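Local coordinates for Serine/threonine-protein kinase Tel1 (Chaetomium thermophilum, PDB 6SKY) that phosphorylates proteins on serine and threonine at the expense of ATP and probably acts as a sensor kinase that switches on checkpoint signalling after DNA damage, at residues K2593-I2598 against Q2607-G2612. Numbering follows the deposited sequence.
Sequences KILTAI and QLVKGG. With AGS (phosphothiophosphoric acid-adenylate ester), chain C.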
loop_
_atom_site.group_PDB
_atom_site.type_symbol
_atom_site.label_atom_id
_atom_site.label_comp_id
_atom_site.label_asym_id
_atom_site.label_seq_id
_atom_site.Cartn_x
_atom_site.Cartn_y
_atom_site.Cartn_z
ATOM N N LYS A 2593 -14.299 0.494 -53.860
ATOM C CA LYS A 2593 -15.641 -0.002 -54.101
ATOM C C LYS A 2593 -16.104 -0.866 -52.942
ATOM O O LYS A 2593 -15.332 -1.643 -52.382
ATOM C CB LYS A 2593 -15.705 -0.785 -55.410
ATOM C CG LYS A 2593 -14.464 -1.550 -55.746
ATOM C CD LYS A 2593 -14.437 -1.892 -57.213
ATOM C CE LYS A 2593 -14.234 -0.662 -58.056
ATOM N NZ LYS A 2593 -12.853 -0.148 -57.945
ATOM N N ILE A 2594 -17.370 -0.725 -52.587
ATOM C CA ILE A 2594 -17.945 -1.409 -51.441
ATOM C C ILE A 2594 -18.842 -2.512 -51.978
ATOM O O ILE A 2594 -19.976 -2.267 -52.391
ATOM C CB ILE A 2594 -18.714 -0.453 -50.523
ATOM C CG1 ILE A 2594 -17.787 0.612 -49.956
ATOM C CG2 ILE A 2594 -19.318 -1.207 -49.375
ATOM C CD1 ILE A 2594 -17.771 1.891 -50.722
ATOM N N LEU A 2595 -18.340 -3.732 -51.965
ATOM C CA LEU A 2595 -19.111 -4.891 -52.378
ATOM C C LEU A 2595 -19.910 -5.432 -51.209
ATOM O O LEU A 2595 -19.583 -5.203 -50.050
ATOM C CB LEU A 2595 -18.197 -5.987 -52.907
ATOM C CG LEU A 2595 -17.813 -6.009 -54.377
ATOM C CD1 LEU A 2595 -17.190 -4.708 -54.806
ATOM C CD2 LEU A 2595 -16.851 -7.138 -54.580
ATOM N N THR A 2596 -20.964 -6.168 -51.528
ATOM C CA THR A 2596 -21.740 -6.888 -50.532
ATOM C C THR A 2596 -21.835 -8.339 -50.961
ATOM O O THR A 2596 -22.068 -8.628 -52.134
ATOM C CB THR A 2596 -23.143 -6.303 -50.369
ATOM O OG1 THR A 2596 -23.058 -4.881 -50.240
ATOM C CG2 THR A 2596 -23.808 -6.863 -49.134
ATOM N N ALA A 2597 -21.638 -9.249 -50.021
ATOM C CA ALA A 2597 -21.712 -10.671 -50.294
ATOM C C ALA A 2597 -22.772 -11.281 -49.398
ATOM O O ALA A 2597 -22.760 -11.065 -48.186
ATOM C CB ALA A 2597 -20.365 -11.348 -50.062
ATOM N N ILE A 2598 -23.694 -12.021 -49.988
ATOM C CA ILE A 2598 -24.703 -12.739 -49.229
ATOM C C ILE A 2598 -24.189 -14.151 -49.021
ATOM O O ILE A 2598 -23.896 -14.862 -49.989
ATOM C CB ILE A 2598 -26.061 -12.736 -49.945
ATOM C CG1 ILE A 2598 -26.691 -11.347 -49.901
ATOM C CG2 ILE A 2598 -26.993 -13.723 -49.290
ATOM C CD1 ILE A 2598 -26.285 -10.448 -51.031
ATOM N N GLN A 2607 -17.666 -5.272 -47.878
ATOM C CA GLN A 2607 -16.222 -5.258 -48.039
ATOM C C GLN A 2607 -15.811 -4.012 -48.793
ATOM O O GLN A 2607 -16.446 -3.648 -49.779
ATOM C CB GLN A 2607 -15.732 -6.479 -48.814
ATOM C CG GLN A 2607 -16.052 -7.789 -48.180
ATOM C CD GLN A 2607 -16.102 -8.889 -49.173
ATOM O OE1 GLN A 2607 -15.926 -8.663 -50.360
ATOM N NE2 GLN A 2607 -16.340 -10.096 -48.705
ATOM N N LEU A 2608 -14.750 -3.369 -48.338
ATOM C CA LEU A 2608 -14.045 -2.402 -49.158
ATOM C C LEU A 2608 -12.994 -3.158 -49.945
ATOM O O LEU A 2608 -12.177 -3.871 -49.359
ATOM C CB LEU A 2608 -13.376 -1.317 -48.324
ATOM C CG LEU A 2608 -14.178 -0.294 -47.546
ATOM C CD1 LEU A 2608 -14.174 -0.663 -46.107
ATOM C CD2 LEU A 2608 -13.550 1.056 -47.727
ATOM N N VAL A 2609 -13.023 -3.020 -51.259
ATOM C CA VAL A 2609 -11.982 -3.551 -52.122
ATOM C C VAL A 2609 -11.082 -2.369 -52.439
ATOM O O VAL A 2609 -11.387 -1.557 -53.310
ATOM C CB VAL A 2609 -12.558 -4.200 -53.380
ATOM C CG1 VAL A 2609 -11.472 -4.887 -54.142
ATOM C CG2 VAL A 2609 -13.623 -5.193 -53.009
ATOM N N LYS A 2610 -9.982 -2.254 -51.711
ATOM C CA LYS A 2610 -9.156 -1.061 -51.741
ATOM C C LYS A 2610 -7.984 -1.289 -52.676
ATOM O O LYS A 2610 -7.225 -2.244 -52.505
ATOM C CB LYS A 2610 -8.663 -0.709 -50.342
ATOM C CG LYS A 2610 -8.765 0.752 -50.008
ATOM C CD LYS A 2610 -8.496 0.969 -48.546
ATOM C CE LYS A 2610 -8.874 2.366 -48.113
ATOM N NZ LYS A 2610 -8.698 2.538 -46.643
ATOM N N GLY A 2611 -7.847 -0.412 -53.670
ATOM C CA GLY A 2611 -6.717 -0.425 -54.563
ATOM C C GLY A 2611 -5.958 0.886 -54.453
ATOM O O GLY A 2611 -6.401 1.839 -53.811
ATOM N N GLY A 2612 -4.802 0.919 -55.093
ATOM C CA GLY A 2612 -3.974 2.099 -55.023
ATOM C C GLY A 2612 -2.562 1.752 -54.623
ATOM O O GLY A 2612 -2.097 0.646 -54.894
HETATM P PG AGS C . -9.131 10.290 -46.436
HETATM S S1G AGS C . -9.395 11.475 -44.912
HETATM O O2G AGS C . -8.174 9.130 -46.056
HETATM O O3G AGS C . -8.521 11.089 -47.619
HETATM P PB AGS C . -11.145 8.541 -46.056
HETATM O O1B AGS C . -10.723 8.629 -44.647
HETATM O O2B AGS C . -12.644 8.696 -46.300
HETATM O O3B AGS C . -10.476 9.679 -46.904
HETATM P PA AGS C . -11.795 6.157 -47.238
HETATM O O1A AGS C . -11.899 6.335 -48.690
HETATM O O2A AGS C . -11.397 4.751 -46.793
HETATM O O3A AGS C . -10.724 7.134 -46.621
HETATM O "O5'" AGS C . -13.176 6.568 -46.625
HETATM C "C5'" AGS C . -14.334 5.790 -46.959
HETATM C "C4'" AGS C . -15.462 6.134 -46.026
HETATM O "O4'" AGS C . -15.927 4.934 -45.381
HETATM C "C3'" AGS C . -15.113 7.095 -44.898
HETATM O "O3'" AGS C . -16.238 7.885 -44.534
HETATM C "C2'" AGS C . -14.686 6.157 -43.772
HETATM O "O2'" AGS C . -14.984 6.716 -42.501
HETATM C "C1'" AGS C . -15.558 4.926 -44.016
HETATM N N9 AGS C . -14.875 3.672 -43.739
HETATM C C8 AGS C . -13.565 3.375 -43.990
HETATM N N7 AGS C . -13.216 2.163 -43.641
HETATM C C5 AGS C . -14.382 1.624 -43.128
HETATM C C6 AGS C . -14.681 0.364 -42.581
HETATM N N6 AGS C . -13.791 -0.623 -42.462
HETATM N N1 AGS C . -15.942 0.148 -42.160
HETATM C C2 AGS C . -16.836 1.131 -42.277
HETATM N N3 AGS C . -16.671 2.357 -42.773
HETATM C C4 AGS C . -15.412 2.542 -43.181
#
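The carbonyl oxygen of Gln2607 accepts a hydrogen bond from the strand beside it, Leu2595 N to Gln2607 O at 2.9 Å, with Ile2594 CA also approaching that oxygen. Gln2607 N returns a bond to Leu2595 O, so these two residues form an antiparallel hydrogen-bonded pair. Two residues along each strand, Val2609 N donates to Lys2593 O.

Lys2593, Leu2595, Gln2607 and Val2609 share one face of the sheet, which packs against helix 2507-2522. Here a chi1 of -173° sets Val2609 CG2 opposite the carbonyl carbon, where it meets Leu2595 CD1 at 4.0 Å, while Lys2593 CG lies 4.0 Å from Val2609 CB. Beyond CG the lysine chain bends; its NZ hydrogen-bonds to Ala2591 O, and the ammonium group also makes a cation-pi contact with Tyr2529. The amide of Gln2607 reaches past Leu2595, its OE1 hydrogen-bonded to Tyr2517.

Between the two hydrogen-bonded pairs, Ile2594 and Leu2608 form a non-hydrogen-bonded pair with side chains on the opposite face, Ile2594 CG1 and Leu2608 CG 4.4 Å apart. Leu2608 CD1 sits 3.7 Å from N6 of the bound ATP analogue, above the adenine plane beside C6 rather than over the ring centre; the extended chain of Lys2610 carries NZ to a weak 3.5 Å hydrogen bond with O2A of the alpha-phosphate. This is a beta hairpin of the kinase N-lobe sheet, roofing the nucleotide pocket as in other PI3K-related kinases.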